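Local atomic coordinates of fatty acid amide hydrolase (Candida albicans, PDB entry 6KVR), a protein that probably hydrolyses monocarboxylic acid amides, among them fatty acid amides, to the carboxylate and ammonium, as a member of the amidase signature family. Residues Q446-Y451 / I489-T494. Numbering follows the deposited sequence.
Sequences QLRDQY and ILDFPT
L490 is the apolar centre, its two methyls divided between Y451 and L447. L490 CD1 lies over one face of the Y451 ring, 3.7 Å from the ring centroid and displaced toward the rim, a CH-pi contact. L490 CD2 drops onto the helix backbone, 3.6 Å from L447 O and close to L447 CB. L490 CB covers part of one face of the F492 ring, toward its rim, and F492 CZ reaches Y451 CB at 3.8 Å. The methyls L447 CD1 and I489 CD1 meet at 3.9 Å.

The polar edge belongs to R448. With its chain extended from CG to NE (chi2 176°, chi3 -174°), it runs past L490 O and grips I489 O side-on with two nitrogens. R448 NE gives the straighter bond, 2.9 Å to I489 O and in the carbonyl plane; R448 NH2 donates to the same oxygen from above that plane, at 3.3 Å. This pair fixes the guanidinium's rotation, and D491 CB packs over one of its faces; S324 of the second subunit packs on R448. D491, at positive phi (56°), is the C-prime residue of the Schellman motif ending helix 482-490; its carboxylate forms salt bridges with R549 and R271 and a hydrogen bond with T274, near R448 but not bonded to it.

Helix 385-397 touches L447, Y451 and I489 where helix 434-457 packs against the C-terminal end of helix 482-490, just before strand 494-499.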
ATOM      1  N   GLN A 446      -2.470 -10.274 -10.241  1.00 22.15           N
ATOM      2  CA  GLN A 446      -3.165 -11.501 -10.630  1.00 29.84           C
ATOM      3  C   GLN A 446      -2.716 -12.686  -9.784  1.00 29.66           C
ATOM      4  O   GLN A 446      -3.541 -13.519  -9.388  1.00 29.62           O
ATOM      5  CB  GLN A 446      -2.947 -11.789 -12.114  1.00 25.79           C
ATOM      6  CG  GLN A 446      -3.781 -10.906 -13.009  1.00 31.40           C
ATOM      7  CD  GLN A 446      -3.301 -10.935 -14.446  1.00 36.76           C
ATOM      8  OE1 GLN A 446      -2.201 -11.398 -14.728  1.00 37.61           O
ATOM      9  NE2 GLN A 446      -4.138 -10.460 -15.365  1.00 36.71           N
ATOM     10  N   LEU A 447      -1.414 -12.783  -9.510  1.00 23.28           N
ATOM     11  CA  LEU A 447      -0.904 -13.858  -8.666  1.00 27.04           C
ATOM     12  C   LEU A 447      -1.453 -13.756  -7.252  1.00 26.16           C
ATOM     13  O   LEU A 447      -1.855 -14.760  -6.658  1.00 25.69           O
ATOM     14  CB  LEU A 447       0.622 -13.820  -8.634  1.00 31.07           C
ATOM     15  CG  LEU A 447       1.285 -14.163  -9.963  1.00 32.15           C
ATOM     16  CD1 LEU A 447       2.714 -13.670  -9.933  1.00 27.08           C
ATOM     17  CD2 LEU A 447       1.221 -15.668 -10.224  1.00 28.83           C
ATOM     18  N   ARG A 448      -1.447 -12.543  -6.692  1.00 22.20           N
ATOM     19  CA  ARG A 448      -1.974 -12.333  -5.350  1.00 27.27           C
ATOM     20  C   ARG A 448      -3.433 -12.766  -5.247  1.00 28.90           C
ATOM     21  O   ARG A 448      -3.833 -13.388  -4.252  1.00 25.16           O
ATOM     22  CB  ARG A 448      -1.830 -10.865  -4.957  1.00 26.50           C
ATOM     23  CG  ARG A 448      -0.422 -10.502  -4.542  1.00 27.67           C
ATOM     24  CD  ARG A 448      -0.295  -9.012  -4.240  1.00 26.32           C
ATOM     25  NE  ARG A 448       1.098  -8.662  -3.982  1.00 27.26           N
ATOM     26  CZ  ARG A 448       1.504  -7.486  -3.518  1.00 32.74           C
ATOM     27  NH1 ARG A 448       0.649  -6.491  -3.323  1.00 28.09           N
ATOM     28  NH2 ARG A 448       2.795  -7.308  -3.238  1.00 29.96           N
ATOM     29  N   ASP A 449      -4.245 -12.443  -6.256  1.00 25.69           N
ATOM     30  CA  ASP A 449      -5.642 -12.855  -6.220  1.00 32.59           C
ATOM     31  C   ASP A 449      -5.758 -14.364  -6.364  1.00 34.75           C
ATOM     32  O   ASP A 449      -6.549 -14.999  -5.654  1.00 29.23           O
ATOM     33  CB  ASP A 449      -6.441 -12.140  -7.313  1.00 31.62           C
ATOM     34  CG  ASP A 449      -6.790 -10.704  -6.933  1.00 37.87           C
ATOM     35  OD1 ASP A 449      -7.041 -10.446  -5.736  1.00 36.04           O
ATOM     36  OD2 ASP A 449      -6.812  -9.827  -7.828  1.00 42.01           O
ATOM     37  N   GLN A 450      -4.962 -14.959  -7.261  1.00 28.36           N
ATOM     38  CA  GLN A 450      -5.043 -16.402  -7.455  1.00 28.35           C
ATOM     39  C   GLN A 450      -4.811 -17.134  -6.138  1.00 31.32           C
ATOM     40  O   GLN A 450      -5.548 -18.066  -5.801  1.00 35.83           O
ATOM     41  CB  GLN A 450      -4.034 -16.853  -8.520  1.00 30.55           C
ATOM     42  CG  GLN A 450      -4.116 -18.338  -8.839  1.00 33.54           C
ATOM     43  CD  GLN A 450      -3.215 -18.771  -9.997  1.00 35.02           C
ATOM     44  OE1 GLN A 450      -2.262 -18.082 -10.367  1.00 32.24           O
ATOM     45  NE2 GLN A 450      -3.534 -19.915 -10.584  1.00 31.74           N
ATOM     46  N   TYR A 451      -3.825 -16.689  -5.356  1.00 28.02           N
ATOM     47  CA  TYR A 451      -3.472 -17.367  -4.114  1.00 28.32           C
ATOM     48  C   TYR A 451      -4.428 -17.010  -2.988  1.00 30.70           C
ATOM     49  O   TYR A 451      -4.736 -17.854  -2.138  1.00 29.02           O
ATOM     50  CB  TYR A 451      -2.030 -17.014  -3.707  1.00 28.57           C
ATOM     51  CG  TYR A 451      -0.995 -17.905  -4.332  1.00 26.98           C
ATOM     52  CD1 TYR A 451      -0.705 -17.810  -5.684  1.00 23.61           C
ATOM     53  CD2 TYR A 451      -0.326 -18.860  -3.578  1.00 25.83           C
ATOM     54  CE1 TYR A 451       0.219 -18.639  -6.268  1.00 26.28           C
ATOM     55  CE2 TYR A 451       0.612 -19.692  -4.150  1.00 25.26           C
ATOM     56  CZ  TYR A 451       0.879 -19.575  -5.499  1.00 27.01           C
ATOM     57  OH  TYR A 451       1.824 -20.395  -6.085  1.00 27.78           O
ATOM     58  N   ILE A 489       6.611 -11.574  -3.547  1.00 20.61           N
ATOM     59  CA  ILE A 489       5.780 -11.015  -4.607  1.00 26.47           C
ATOM     60  C   ILE A 489       4.304 -11.121  -4.225  1.00 21.57           C
ATOM     61  O   ILE A 489       3.523 -10.223  -4.532  1.00 23.31           O
ATOM     62  CB  ILE A 489       6.094 -11.661  -5.981  1.00 20.05           C
ATOM     63  CG1 ILE A 489       5.341 -10.924  -7.084  1.00 21.30           C
ATOM     64  CG2 ILE A 489       5.729 -13.148  -6.020  1.00 21.19           C
ATOM     65  CD1 ILE A 489       5.614 -11.460  -8.500  1.00 22.65           C
ATOM     66  N   LEU A 490       3.902 -12.181  -3.515  1.00 24.49           N
ATOM     67  CA  LEU A 490       2.526 -12.247  -3.015  1.00 23.94           C
ATOM     68  C   LEU A 490       2.296 -11.329  -1.819  1.00 24.30           C
ATOM     69  O   LEU A 490       1.145 -10.959  -1.556  1.00 26.11           O
ATOM     70  CB  LEU A 490       2.157 -13.681  -2.622  1.00 21.80           C
ATOM     71  CG  LEU A 490       2.220 -14.758  -3.719  1.00 24.68           C
ATOM     72  CD1 LEU A 490       1.978 -16.171  -3.157  1.00 23.50           C
ATOM     73  CD2 LEU A 490       1.248 -14.460  -4.853  1.00 20.15           C
ATOM     74  N   ASP A 491       3.361 -10.949  -1.103  1.00 23.29           N
ATOM     75  CA  ASP A 491       3.270 -10.165   0.136  1.00 25.12           C
ATOM     76  C   ASP A 491       2.368 -10.837   1.180  1.00 27.36           C
ATOM     77  O   ASP A 491       1.496 -10.202   1.781  1.00 25.24           O
ATOM     78  CB  ASP A 491       2.796  -8.735  -0.120  1.00 23.80           C
ATOM     79  CG  ASP A 491       2.989  -7.824   1.104  1.00 31.16           C
ATOM     80  OD1 ASP A 491       2.335  -6.747   1.174  1.00 29.33           O
ATOM     81  OD2 ASP A 491       3.767  -8.186   2.025  1.00 29.53           O
ATOM     82  N   PHE A 492       2.598 -12.127   1.413  1.00 23.66           N
ATOM     83  CA  PHE A 492       1.881 -12.815   2.488  1.00 25.35           C
ATOM     84  C   PHE A 492       2.735 -12.830   3.750  1.00 24.34           C
ATOM     85  O   PHE A 492       3.945 -13.081   3.674  1.00 22.95           O
ATOM     86  CB  PHE A 492       1.544 -14.268   2.107  1.00 25.50           C
ATOM     87  CG  PHE A 492       0.385 -14.423   1.125  1.00 26.08           C
ATOM     88  CD1 PHE A 492      -0.096 -13.351   0.395  1.00 26.65           C
ATOM     89  CD2 PHE A 492      -0.223 -15.666   0.951  1.00 30.57           C
ATOM     90  CE1 PHE A 492      -1.155 -13.499  -0.506  1.00 30.78           C
ATOM     91  CE2 PHE A 492      -1.292 -15.826   0.063  1.00 31.67           C
ATOM     92  CZ  PHE A 492      -1.756 -14.731  -0.671  1.00 29.13           C
ATOM     93  N   PRO A 493       2.185 -12.579   4.941  1.00 24.40           N
ATOM     94  CA  PRO A 493       3.009 -12.676   6.153  1.00 22.80           C
ATOM     95  C   PRO A 493       3.447 -14.124   6.365  1.00 27.03           C
ATOM     96  O   PRO A 493       2.639 -15.054   6.251  1.00 21.48           O
ATOM     97  CB  PRO A 493       2.076 -12.179   7.263  1.00 24.32           C
ATOM     98  CG  PRO A 493       0.697 -12.457   6.749  1.00 22.28           C
ATOM     99  CD  PRO A 493       0.760 -12.357   5.242  1.00 23.05           C
ATOM    100  N   THR A 494       4.745 -14.311   6.619  1.00 21.61           N
ATOM    101  CA  THR A 494       5.340 -15.640   6.637  1.00 21.61           C
ATOM    102  C   THR A 494       6.263 -15.786   7.838  1.00 24.07           C
ATOM    103  O   THR A 494       7.227 -15.025   7.999  1.00 26.31           O
ATOM    104  CB  THR A 494       6.106 -15.907   5.335  1.00 27.58           C
ATOM    105  OG1 THR A 494       5.215 -15.760   4.226  1.00 24.76           O
ATOM    106  CG2 THR A 494       6.707 -17.332   5.327  1.00 24.80           C
TER